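Local coordinates for B-type Cna protein (Enterococcus faecium, PDB 6FWY) that is the thioester domain of a cell-wall-anchored surface protein of unknown function, and probably takes part in covalent attachment to host surfaces, as in related thioester adhesins, at residues 12-17 against 258-263; 79-84 against 108-113; 175-180 against 233-238; 199-202 against 208-211. All blocks are in the same frame, centred on the assembly; numbering follows the deposited sequence.

Contact 1: 12-17 against 258-263; sequences AKFIET and AVVMIT
Two strands of the large antiparallel beta-sheet of the thioester domain, not bonded to each other, are bridged here by the ring of Phe14, which reaches from strand 11-21 to the beginning of the long strand 258-277. No backbone bond joins residues 12-17 to 258-263; the two strands are 9.2 Å apart even at their nearest CA atoms, those of Phe14 and Ala258, and the benzyl group spans the interval. Its CG stands anti to the carbonyl carbon (chi1 -61°), which sends the far end of the ring across to the other strand. There Phe14 CZ enters between two aliphatic side chains, 4.0 Å from CB of Ala258 and 3.9 Å from CG1 of Val260. The valine methyl lies at the ring edge, close to the ring plane, with Val260 CG1 also 4.0 Å from Phe14 CE1. Ala258 CB comes in obliquely and also meets CE2. The contact is wholly apolar and buried. Strand 32-44 walls it on one flank, where Phe42 meets Phe14 with its ring roughly perpendicular and also touches Ala258. Phe249 of strand 231-250 packs on Ala12, Val260 and Ile262, while Val259 and Met261 face helix 76-84.

Contact 2: 79-84 against 108-113; sequences YRMFKG and LVSWVL
The ring of Phe82 carries the methyl CE of Met81 over one face, 3.7 Å above its plane and displaced toward the rim, and the same methionine reaches from residues 79-84 across to residues 108-113. These segments belong to helices 76-84 and 99-113 of the thioester domain; the segments themselves run nearly antiparallel (172°), their axes 10.6 Å apart at closest approach. At that spacing one long side chain carries the whole contact. CG of Met81 leaves anti to the backbone N (chi1 178°) and the chain stays extended through chi2, so that CG and SD arrive at the second helix before the bend at chi3 (78°) turns CE over the Phe82 ring while it still touches Ser110 CB. Met81 CB lies 4.2 Å from CD1 of Leu113, and Met81 CG packs more tightly on CG1 of Val109, at 3.6 Å; the methionine and valine side chains lie alongside and point opposite ways. Met81 SD settles beside Ser110, 3.6 Å from its CB and 3.5 Å from its backbone N. Tyr51 of strand 49-52 touches both Met81 and Ser110, and Phe141 of helix 131-150 packs on Val109. No hydrogen bond links the two segments. The amide of Leu113 is held within its own helix by Val109 O. The helices are therefore joined by dispersion forces through a flexible thioether, and the one side-chain hydroxyl at the interface, that of the buried Ser110, is bonded outside it, to the backbone oxygen of Cys52.

Contact 3: 175-180 against 233-238; sequences FTYKTA and LSFKGT
Leu233 opens the segment 233-238, part of the long strand 231-250, with its side chain directed into a beta-sandwich-like core between two antiparallel sheets, where it packs on Pro196. Ser234 turns the other way, and its hydroxyl bonds to Thr192. Phe235 then points back inward and carries the contact. Its CG is placed between the backbone N and the carbonyl carbon (chi1 70°), and the ring projects straight at Tyr177 of strand 172-181, whose side chain comes from the opposite direction. The two rings form a T-shaped (edge-to-face) pair, with centroids 5.0 Å apart and planes at 88°. Phe235 supplies the edge and Tyr177 the face, an arrangement that sets the partly positive C-H rim of one ring against the pi cloud of the other. Lys236 forms a salt bridge with Asp269; the amide of Gly237 bonds to Ser270 OG, and Thr238 returns to Asp269 through its hydroxyl. Phe220 and Ile222 of strand 218-225, the neighbour of strand 172-181, both touch Phe235, so that the ring is wedged against two strands of the facing sheet. The foremost atom of the wedge is Phe235 CZ, 3.5 Å above the plane of the Tyr177 ring and over its centre, while the neighbouring Phe235 CE1 lies 3.6 Å from Tyr177 OH.

Contact 4: 199-202 against 208-211; sequences MKIY and EITN
Glu208 meets Tyr202 across a short antiparallel beta-hairpin, where residues 200-203 pair with the weakly bonded strand 208-209 at the edge of a five-stranded sheet; the two residues form a non-hydrogen-bonded pair. Along the glutamate, Glu208 CB rests 3.7 Å from CE2 of Tyr202. Glu208 CG, anti to the backbone N (chi1 -172°), passes above the rim of that ring and comes 3.5 Å from Ile201 O. The chain stays extended, bringing CD near CD of Lys200 and laying Glu208 OE2 alongside the lysine methylenes, 3.5 Å from Lys200 CG. On this exposed side Lys200 NZ forms a long salt bridge to Glu208 OE2, at 3.8 Å. On the reverse of the hairpin, Ile201 CG2 touches Ile209 CD1, and Ile201 packs inward on Leu189 and Phe191 of strand 185-191. The amide of Ile209 gives Ile201 O a nearly straight hydrogen bond of 2.8 Å (168° at the hydrogen), although the donor is tilted 34° from the carbonyl plane. Tyr202 also meets Lys223 in a cation-pi contact. A water links the two strands: it accepts from Ile201 N at 2.7 Å and lies 2.6 Å from Ile209 O and 2.8 Å from Glu208 OE2.

How the contacts relate
Contacts 1 and 2 belong to the helix-bearing half of the molecule and touch through Phe82, which packs on Val259, Val260 and Met261, so strand 258-277 lies against the first helix of contact 2. Contacts 3 and 4 lie at the other end, their centres 38 to 46 Å from those of the first two, and meet where Leu233 CD2 approaches Met199 SD at 3.6 Å. Strands 231-250 and 258-277, neighbours in one sheet, run between the halves. Contacts 1, 2 and 3 are buried and have no hydrogen bond across them: a ring tip on aliphatic groups, a thioether between helices and a T-shaped aromatic pair. Contact 4, at the surface, combines backbone pairing with water and charge.

Contact 1: 12-17 against 258-263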
loop_
_atom_site.group_PDB
_atom_site.type_symbol
_atom_site.label_atom_id
_atom_site.label_comp_id
_atom_site.label_asym_id
_atom_site.label_seq_id
_atom_site.Cartn_x
_atom_site.Cartn_y
_atom_site.Cartn_z
ATOM N N ALA A 12 -13.161 -9.197 4.571
ATOM C CA ALA A 12 -11.989 -10.043 4.793
ATOM C C ALA A 12 -12.359 -11.153 5.774
ATOM O O ALA A 12 -13.207 -10.983 6.640
ATOM C CB ALA A 12 -10.798 -9.241 5.327
ATOM N N LYS A 13 -11.726 -12.307 5.587
ATOM C CA LYS A 13 -11.947 -13.512 6.380
ATOM C C LYS A 13 -10.595 -13.899 6.949
ATOM O O LYS A 13 -9.608 -14.001 6.213
ATOM C CB LYS A 13 -12.465 -14.645 5.480
ATOM C CG LYS A 13 -12.387 -16.053 6.066
ATOM C CD LYS A 13 -13.700 -16.558 6.675
ATOM C CE LYS A 13 -13.764 -18.085 6.664
ATOM N NZ LYS A 13 -14.762 -18.550 7.669
ATOM N N PHE A 14 -10.577 -14.142 8.254
ATOM C CA PHE A 14 -9.329 -14.415 8.957
ATOM C C PHE A 14 -9.317 -15.814 9.555
ATOM O O PHE A 14 -10.359 -16.363 9.933
ATOM C CB PHE A 14 -9.096 -13.376 10.043
ATOM C CG PHE A 14 -8.972 -11.979 9.517
ATOM C CD1 PHE A 14 -7.752 -11.508 9.005
ATOM C CD2 PHE A 14 -10.062 -11.114 9.538
ATOM C CE1 PHE A 14 -7.634 -10.218 8.530
ATOM C CE2 PHE A 14 -9.953 -9.817 9.047
ATOM C CZ PHE A 14 -8.736 -9.379 8.534
ATOM N N ILE A 15 -8.112 -16.359 9.670
ATOM C CA ILE A 15 -7.885 -17.751 10.049
ATOM C C ILE A 15 -6.729 -17.736 11.030
ATOM O O ILE A 15 -5.752 -17.036 10.805
ATOM C CB ILE A 15 -7.481 -18.580 8.814
ATOM C CG1 ILE A 15 -8.607 -18.592 7.770
ATOM C CG2 ILE A 15 -7.131 -20.008 9.217
ATOM C CD1 ILE A 15 -8.152 -18.924 6.361
ATOM N N GLU A 16 -6.836 -18.513 12.099
ATOM C CA GLU A 16 -5.756 -18.681 13.094
ATOM C C GLU A 16 -4.622 -19.509 12.508
ATOM O O GLU A 16 -4.886 -20.496 11.809
ATOM C CB GLU A 16 -6.287 -19.415 14.324
ATOM C CG GLU A 16 -7.407 -18.689 15.108
ATOM C CD GLU A 16 -6.894 -17.748 16.172
ATOM O OE1 GLU A 16 -5.828 -17.106 15.961
ATOM O OE2 GLU A 16 -7.538 -17.619 17.234
ATOM N N THR A 17 -3.375 -19.121 12.764
ATOM C CA THR A 17 -2.204 -19.907 12.316
ATOM C C THR A 17 -1.821 -21.038 13.272
ATOM O O THR A 17 -1.063 -21.926 12.899
ATOM C CB THR A 17 -0.937 -19.030 12.171
ATOM O OG1 THR A 17 -0.540 -18.531 13.458
ATOM C CG2 THR A 17 -1.181 -17.872 11.232
ATOM N N ALA A 258 -9.481 -5.480 12.869
ATOM C CA ALA A 258 -8.215 -5.993 12.360
ATOM C C ALA A 258 -7.723 -5.211 11.140
ATOM O O ALA A 258 -8.501 -4.736 10.327
ATOM C CB ALA A 258 -8.331 -7.476 12.053
ATOM N N VAL A 259 -6.406 -5.090 11.043
ATOM C CA VAL A 259 -5.747 -4.408 9.937
ATOM C C VAL A 259 -4.896 -5.434 9.192
ATOM O O VAL A 259 -4.306 -6.318 9.795
ATOM C CB VAL A 259 -4.902 -3.179 10.412
ATOM C CG1 VAL A 259 -3.742 -3.607 11.340
ATOM C CG2 VAL A 259 -4.398 -2.375 9.214
ATOM N N VAL A 260 -4.851 -5.307 7.874
ATOM C CA VAL A 260 -4.187 -6.291 6.997
ATOM C C VAL A 260 -3.846 -5.634 5.660
ATOM O O VAL A 260 -4.559 -4.757 5.200
ATOM C CB VAL A 260 -5.047 -7.577 6.794
ATOM C CG1 VAL A 260 -6.380 -7.277 6.161
ATOM C CG2 VAL A 260 -4.310 -8.634 5.983
ATOM N N MET A 261 -2.724 -6.046 5.073
ATOM C CA MET A 261 -2.296 -5.579 3.770
ATOM C C MET A 261 -3.106 -6.314 2.713
ATOM O O MET A 261 -3.158 -7.531 2.715
ATOM C CB MET A 261 -0.805 -5.843 3.566
ATOM C CG MET A 261 0.082 -5.032 4.513
ATOM S SD MET A 261 0.089 -3.249 4.234
ATOM C CE MET A 261 1.307 -3.146 2.933
ATOM N N ILE A 262 -3.761 -5.552 1.845
ATOM C CA ILE A 262 -4.522 -6.114 0.729
ATOM C C ILE A 262 -4.076 -5.526 -0.604
ATOM O O ILE A 262 -3.949 -4.309 -0.748
ATOM C CB ILE A 262 -6.037 -5.917 0.929
ATOM C CG1 ILE A 262 -6.466 -6.660 2.203
ATOM C CG2 ILE A 262 -6.822 -6.415 -0.288
ATOM C CD1 ILE A 262 -7.893 -6.438 2.596
ATOM N N THR A 263 -3.857 -6.417 -1.566
ATOM C CA THR A 263 -3.566 -6.046 -2.947
ATOM C C THR A 263 -4.895 -5.642 -3.591
ATOM O O THR A 263 -5.846 -6.402 -3.581
ATOM C CB THR A 263 -2.880 -7.219 -3.690
ATOM O OG1 THR A 263 -1.671 -7.546 -2.993
ATOM C CG2 THR A 263 -2.535 -6.880 -5.148
#

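Contact 2: 79-84 against 108-113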
loop_
_atom_site.group_PDB
_atom_site.type_symbol
_atom_site.label_atom_id
_atom_site.label_comp_id
_atom_site.label_asym_id
_atom_site.label_seq_id
_atom_site.Cartn_x
_atom_site.Cartn_y
_atom_site.Cartn_z
ATOM N N TYR A 79 0.856 1.340 7.434
ATOM C CA TYR A 79 1.613 0.874 6.263
ATOM C C TYR A 79 3.029 0.538 6.662
ATOM O O TYR A 79 3.495 -0.555 6.402
ATOM C CB TYR A 79 1.624 1.928 5.144
ATOM C CG TYR A 79 2.543 1.576 3.994
ATOM C CD1 TYR A 79 2.184 0.608 3.046
ATOM C CD2 TYR A 79 3.778 2.206 3.849
ATOM C CE1 TYR A 79 3.039 0.279 1.996
ATOM C CE2 TYR A 79 4.643 1.896 2.819
ATOM C CZ TYR A 79 4.272 0.931 1.893
ATOM O OH TYR A 79 5.113 0.629 0.871
ATOM N N ARG A 80 3.695 1.483 7.323
ATOM C CA ARG A 80 5.075 1.294 7.741
ATOM C C ARG A 80 5.252 0.196 8.782
ATOM O O ARG A 80 6.268 -0.487 8.765
ATOM C CB ARG A 80 5.663 2.616 8.235
ATOM C CG ARG A 80 5.980 3.574 7.097
ATOM C CD ARG A 80 6.834 4.738 7.553
ATOM N NE ARG A 80 6.112 5.618 8.473
ATOM C CZ ARG A 80 5.301 6.620 8.130
ATOM N NH1 ARG A 80 5.064 6.938 6.848
ATOM N NH2 ARG A 80 4.724 7.328 9.110
ATOM N N MET A 81 4.271 0.008 9.662
ATOM C CA MET A 81 4.331 -1.088 10.627
ATOM C C MET A 81 4.477 -2.422 9.890
ATOM O O MET A 81 5.315 -3.240 10.269
ATOM C CB MET A 81 3.091 -1.115 11.526
ATOM C CG MET A 81 3.054 -2.270 12.531
ATOM S SD MET A 81 1.418 -2.481 13.265
ATOM C CE MET A 81 0.531 -3.345 11.942
ATOM N N PHE A 82 3.657 -2.634 8.860
ATOM C CA PHE A 82 3.761 -3.835 8.044
ATOM C C PHE A 82 5.101 -3.921 7.315
ATOM O O PHE A 82 5.767 -4.922 7.405
ATOM C CB PHE A 82 2.604 -3.938 7.047
ATOM C CG PHE A 82 1.304 -4.367 7.666
ATOM C CD1 PHE A 82 1.055 -5.713 7.932
ATOM C CD2 PHE A 82 0.320 -3.442 7.963
ATOM C CE1 PHE A 82 -0.158 -6.120 8.490
ATOM C CE2 PHE A 82 -0.883 -3.834 8.531
ATOM C CZ PHE A 82 -1.119 -5.174 8.792
ATOM N N LYS A 83 5.492 -2.863 6.617
ATOM C CA LYS A 83 6.746 -2.849 5.825
ATOM C C LYS A 83 8.003 -3.035 6.678
ATOM O O LYS A 83 8.941 -3.702 6.254
ATOM C CB LYS A 83 6.858 -1.557 5.021
ATOM C CG LYS A 83 7.922 -1.589 3.943
ATOM C CD LYS A 83 8.196 -0.230 3.323
ATOM C CE LYS A 83 9.464 -0.318 2.469
ATOM N NZ LYS A 83 9.541 0.786 1.480
ATOM N N GLY A 84 8.006 -2.438 7.873
ATOM C CA GLY A 84 9.150 -2.498 8.791
ATOM C C GLY A 84 9.048 -3.507 9.921
ATOM O O GLY A 84 9.947 -3.595 10.737
ATOM N N LEU A 108 2.376 -5.429 19.246
ATOM C CA LEU A 108 2.483 -4.404 20.280
ATOM C C LEU A 108 2.434 -3.004 19.643
ATOM O O LEU A 108 1.684 -2.150 20.082
ATOM C CB LEU A 108 3.759 -4.638 21.094
ATOM C CG LEU A 108 3.987 -3.860 22.384
ATOM C CD1 LEU A 108 2.810 -3.950 23.365
ATOM C CD2 LEU A 108 5.261 -4.434 22.989
ATOM N N VAL A 109 3.188 -2.808 18.560
ATOM C CA VAL A 109 3.101 -1.589 17.735
ATOM C C VAL A 109 1.660 -1.339 17.257
ATOM O O VAL A 109 1.137 -0.233 17.411
ATOM C CB VAL A 109 4.055 -1.635 16.516
ATOM C CG1 VAL A 109 3.822 -0.456 15.567
ATOM C CG2 VAL A 109 5.487 -1.644 17.000
ATOM N N SER A 110 1.026 -2.355 16.703
ATOM C CA SER A 110 -0.369 -2.225 16.279
ATOM C C SER A 110 -1.304 -1.709 17.398
ATOM O O SER A 110 -2.106 -0.808 17.175
ATOM C CB SER A 110 -0.896 -3.559 15.738
ATOM O OG SER A 110 -2.200 -3.411 15.216
ATOM N N TRP A 111 -1.185 -2.292 18.587
ATOM C CA TRP A 111 -2.024 -1.902 19.722
ATOM C C TRP A 111 -1.813 -0.432 20.111
ATOM O O TRP A 111 -2.767 0.282 20.363
ATOM C CB TRP A 111 -1.780 -2.807 20.933
ATOM C CG TRP A 111 -2.458 -4.169 20.896
ATOM C CD1 TRP A 111 -3.689 -4.473 20.360
ATOM C CD2 TRP A 111 -1.966 -5.383 21.463
ATOM N NE1 TRP A 111 -3.980 -5.783 20.572
ATOM C CE2 TRP A 111 -2.944 -6.374 21.233
ATOM C CE3 TRP A 111 -0.794 -5.734 22.128
ATOM C CZ2 TRP A 111 -2.778 -7.702 21.642
ATOM C CZ3 TRP A 111 -0.637 -7.043 22.561
ATOM C CH2 TRP A 111 -1.610 -8.010 22.312
ATOM N N VAL A 112 -0.553 -0.004 20.132
ATOM C CA VAL A 112 -0.188 1.377 20.454
ATOM C C VAL A 112 -0.674 2.338 19.375
ATOM O O VAL A 112 -1.315 3.324 19.679
ATOM C CB VAL A 112 1.330 1.511 20.678
ATOM C CG1 VAL A 112 1.744 2.976 20.859
ATOM C CG2 VAL A 112 1.737 0.698 21.904
ATOM N N LEU A 113 -0.414 2.026 18.110
ATOM C CA LEU A 113 -0.889 2.856 16.989
ATOM C C LEU A 113 -2.396 3.004 16.966
ATOM O O LEU A 113 -2.898 4.056 16.624
ATOM C CB LEU A 113 -0.404 2.313 15.625
ATOM C CG LEU A 113 1.091 2.352 15.292
ATOM C CD1 LEU A 113 1.323 1.839 13.870
ATOM C CD2 LEU A 113 1.647 3.764 15.428
#

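Contact 3: 175-180 against 233-238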
loop_
_atom_site.group_PDB
_atom_site.type_symbol
_atom_site.label_atom_id
_atom_site.label_comp_id
_atom_site.label_asym_id
_atom_site.label_seq_id
_atom_site.Cartn_x
_atom_site.Cartn_y
_atom_site.Cartn_z
ATOM N N PHE A 175 5.783 12.782 -31.743
ATOM C CA PHE A 175 5.994 13.228 -30.368
ATOM C C PHE A 175 6.148 11.992 -29.486
ATOM O O PHE A 175 5.205 11.218 -29.321
ATOM C CB PHE A 175 4.809 14.075 -29.887
ATOM C CG PHE A 175 4.524 15.260 -30.759
ATOM C CD1 PHE A 175 5.175 16.472 -30.539
ATOM C CD2 PHE A 175 3.632 15.155 -31.821
ATOM C CE1 PHE A 175 4.926 17.564 -31.359
ATOM C CE2 PHE A 175 3.371 16.237 -32.645
ATOM C CZ PHE A 175 4.011 17.445 -32.428
ATOM N N THR A 176 7.339 11.790 -28.939
ATOM C CA THR A 176 7.619 10.646 -28.074
ATOM C C THR A 176 7.543 11.063 -26.605
ATOM O O THR A 176 7.978 12.143 -26.240
ATOM C CB THR A 176 8.975 10.007 -28.424
ATOM O OG1 THR A 176 8.962 9.656 -29.810
ATOM C CG2 THR A 176 9.250 8.749 -27.582
ATOM N N TYR A 177 6.974 10.187 -25.778
ATOM C CA TYR A 177 6.788 10.406 -24.338
ATOM C C TYR A 177 7.277 9.187 -23.555
ATOM O O TYR A 177 7.148 8.072 -24.027
ATOM C CB TYR A 177 5.308 10.650 -24.021
ATOM C CG TYR A 177 4.727 11.855 -24.703
ATOM C CD1 TYR A 177 4.237 11.757 -26.014
ATOM C CD2 TYR A 177 4.666 13.094 -24.064
ATOM C CE1 TYR A 177 3.699 12.853 -26.658
ATOM C CE2 TYR A 177 4.134 14.209 -24.705
ATOM C CZ TYR A 177 3.652 14.084 -26.007
ATOM O OH TYR A 177 3.115 15.162 -26.672
ATOM N N LYS A 178 7.876 9.409 -22.390
ATOM C CA LYS A 178 8.235 8.336 -21.440
ATOM C C LYS A 178 7.202 8.208 -20.317
ATOM O O LYS A 178 6.830 9.209 -19.719
ATOM C CB LYS A 178 9.619 8.596 -20.826
ATOM C CG LYS A 178 10.720 8.300 -21.824
ATOM C CD LYS A 178 12.082 8.793 -21.423
ATOM C CE LYS A 178 13.015 8.454 -22.569
ATOM N NZ LYS A 178 14.360 9.092 -22.453
ATOM N N THR A 179 6.773 6.981 -20.043
ATOM C CA THR A 179 5.922 6.673 -18.897
ATOM C C THR A 179 6.800 6.176 -17.753
ATOM O O THR A 179 7.840 5.550 -17.996
ATOM C CB THR A 179 4.870 5.590 -19.185
ATOM O OG1 THR A 179 5.520 4.362 -19.497
ATOM C CG2 THR A 179 3.964 5.998 -20.322
ATOM N N ALA A 180 6.373 6.451 -16.519
ATOM C CA ALA A 180 7.070 5.976 -15.333
ATOM C C ALA A 180 6.111 5.749 -14.168
ATOM O O ALA A 180 5.165 6.506 -13.978
ATOM C CB ALA A 180 8.174 6.950 -14.924
ATOM N N LEU A 233 -2.506 19.789 -29.666
ATOM C CA LEU A 233 -3.277 18.685 -29.150
ATOM C C LEU A 233 -2.915 18.575 -27.674
ATOM O O LEU A 233 -1.754 18.740 -27.318
ATOM C CB LEU A 233 -2.824 17.424 -29.885
ATOM C CG LEU A 233 -3.331 16.079 -29.441
ATOM C CD1 LEU A 233 -4.857 16.062 -29.545
ATOM C CD2 LEU A 233 -2.716 15.031 -30.354
ATOM N N SER A 234 -3.886 18.296 -26.815
ATOM C CA SER A 234 -3.591 18.064 -25.399
ATOM C C SER A 234 -4.160 16.734 -24.935
ATOM O O SER A 234 -5.175 16.279 -25.431
ATOM C CB SER A 234 -4.081 19.238 -24.536
ATOM O OG SER A 234 -5.490 19.355 -24.569
ATOM N N PHE A 235 -3.477 16.100 -23.987
ATOM C CA PHE A 235 -3.931 14.823 -23.417
ATOM C C PHE A 235 -3.383 14.585 -22.014
ATOM O O PHE A 235 -2.517 15.323 -21.539
ATOM C CB PHE A 235 -3.557 13.653 -24.342
ATOM C CG PHE A 235 -2.079 13.356 -24.415
ATOM C CD1 PHE A 235 -1.247 14.067 -25.264
ATOM C CD2 PHE A 235 -1.527 12.342 -23.648
ATOM C CE1 PHE A 235 0.122 13.796 -25.322
ATOM C CE2 PHE A 235 -0.166 12.052 -23.699
ATOM C CZ PHE A 235 0.661 12.779 -24.538
ATOM N N LYS A 236 -3.914 13.549 -21.374
ATOM C CA LYS A 236 -3.372 13.011 -20.126
ATOM C C LYS A 236 -3.449 11.489 -20.178
ATOM O O LYS A 236 -4.135 10.918 -21.032
ATOM C CB LYS A 236 -4.154 13.507 -18.906
ATOM C CG LYS A 236 -5.627 13.163 -18.922
ATOM C CD LYS A 236 -6.324 13.236 -17.593
ATOM C CE LYS A 236 -7.736 12.685 -17.742
ATOM N NZ LYS A 236 -8.568 12.974 -16.537
ATOM N N GLY A 237 -2.763 10.857 -19.239
ATOM C CA GLY A 237 -2.847 9.426 -19.013
ATOM C C GLY A 237 -3.504 9.176 -17.682
ATOM O O GLY A 237 -3.382 9.999 -16.780
ATOM N N THR A 238 -4.196 8.046 -17.565
ATOM C CA THR A 238 -4.725 7.572 -16.282
ATOM C C THR A 238 -4.148 6.181 -16.057
ATOM O O THR A 238 -4.552 5.223 -16.708
ATOM C CB THR A 238 -6.272 7.500 -16.267
ATOM O OG1 THR A 238 -6.826 8.805 -16.515
ATOM C CG2 THR A 238 -6.778 6.989 -14.926
#

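Contact 4: 199-202 against 208-211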
loop_
_atom_site.group_PDB
_atom_site.type_symbol
_atom_site.label_atom_id
_atom_site.label_comp_id
_atom_site.label_asym_id
_atom_site.label_seq_id
_atom_site.Cartn_x
_atom_site.Cartn_y
_atom_site.Cartn_z
ATOM N N MET A 199 -4.477 10.808 -36.875
ATOM C CA MET A 199 -3.543 10.692 -35.756
ATOM C C MET A 199 -3.353 9.217 -35.400
ATOM O O MET A 199 -4.303 8.467 -35.362
ATOM C CB MET A 199 -4.063 11.471 -34.550
ATOM C CG MET A 199 -3.065 11.644 -33.405
ATOM S SD MET A 199 -3.932 12.040 -31.877
ATOM C CE MET A 199 -4.063 10.378 -31.219
ATOM N N LYS A 200 -2.117 8.819 -35.168
ATOM C CA LYS A 200 -1.794 7.461 -34.725
ATOM C C LYS A 200 -0.906 7.486 -33.482
ATOM O O LYS A 200 -0.211 8.452 -33.230
ATOM C CB LYS A 200 -1.090 6.690 -35.845
ATOM C CG LYS A 200 -2.004 6.396 -37.027
ATOM C CD LYS A 200 -1.269 5.639 -38.116
ATOM C CE LYS A 200 -2.060 5.685 -39.420
ATOM N NZ LYS A 200 -3.369 4.959 -39.281
ATOM N N ILE A 201 -0.954 6.386 -32.741
ATOM C CA ILE A 201 -0.132 6.164 -31.549
ATOM C C ILE A 201 0.663 4.864 -31.735
ATOM O O ILE A 201 0.115 3.860 -32.193
ATOM C CB ILE A 201 -0.983 6.068 -30.265
ATOM C CG1 ILE A 201 -2.085 7.150 -30.261
ATOM C CG2 ILE A 201 -0.076 6.155 -29.045
ATOM C CD1 ILE A 201 -2.954 7.207 -29.032
ATOM N N TYR A 202 1.948 4.889 -31.394
ATOM C CA TYR A 202 2.826 3.713 -31.466
ATOM C C TYR A 202 3.505 3.415 -30.133
ATOM O O TYR A 202 3.857 4.339 -29.399
ATOM C CB TYR A 202 3.879 3.889 -32.582
ATOM C CG TYR A 202 3.269 3.936 -33.969
ATOM C CD1 TYR A 202 2.748 5.109 -34.463
ATOM C CD2 TYR A 202 3.187 2.799 -34.763
ATOM C CE1 TYR A 202 2.150 5.172 -35.717
ATOM C CE2 TYR A 202 2.617 2.849 -36.047
ATOM C CZ TYR A 202 2.070 4.042 -36.496
ATOM O OH TYR A 202 1.504 4.156 -37.734
ATOM N N GLU A 208 1.677 -0.188 -33.726
ATOM C CA GLU A 208 0.563 0.729 -33.526
ATOM C C GLU A 208 -0.317 0.313 -32.351
ATOM O O GLU A 208 -0.611 -0.850 -32.171
ATOM C CB GLU A 208 -0.283 0.842 -34.809
ATOM C CG GLU A 208 -1.343 1.925 -34.737
ATOM C CD GLU A 208 -2.077 2.216 -36.006
ATOM O OE1 GLU A 208 -1.832 1.514 -37.026
ATOM O OE2 GLU A 208 -2.902 3.157 -35.970
ATOM N N ILE A 209 -0.709 1.299 -31.556
ATOM C CA ILE A 209 -1.686 1.153 -30.470
ATOM C C ILE A 209 -3.024 1.646 -31.014
ATOM O O ILE A 209 -3.094 2.732 -31.599
ATOM C CB ILE A 209 -1.278 2.007 -29.251
ATOM C CG1 ILE A 209 0.053 1.484 -28.671
ATOM C CG2 ILE A 209 -2.374 2.021 -28.195
ATOM C CD1 ILE A 209 0.722 2.438 -27.691
ATOM N N THR A 210 -4.072 0.859 -30.834
ATOM C CA THR A 210 -5.432 1.241 -31.296
ATOM C C THR A 210 -6.488 1.243 -30.182
ATOM O O THR A 210 -7.642 1.566 -30.436
ATOM C CB THR A 210 -5.927 0.326 -32.427
ATOM O OG1 THR A 210 -5.842 -1.035 -32.006
ATOM C CG2 THR A 210 -5.070 0.488 -33.675
ATOM N N ASN A 211 -6.082 0.898 -28.955
ATOM C CA ASN A 211 -6.989 0.839 -27.820
ATOM C C ASN A 211 -6.648 1.919 -26.756
ATOM O O ASN A 211 -7.057 1.812 -25.621
ATOM C CB ASN A 211 -6.992 -0.584 -27.241
ATOM C CG ASN A 211 -5.650 -0.989 -26.599
ATOM O OD1 ASN A 211 -4.670 -0.241 -26.597
ATOM N ND2 ASN A 211 -5.613 -2.197 -26.071
HETATM O O HOH W 1 -2.750 4.469 -33.527
#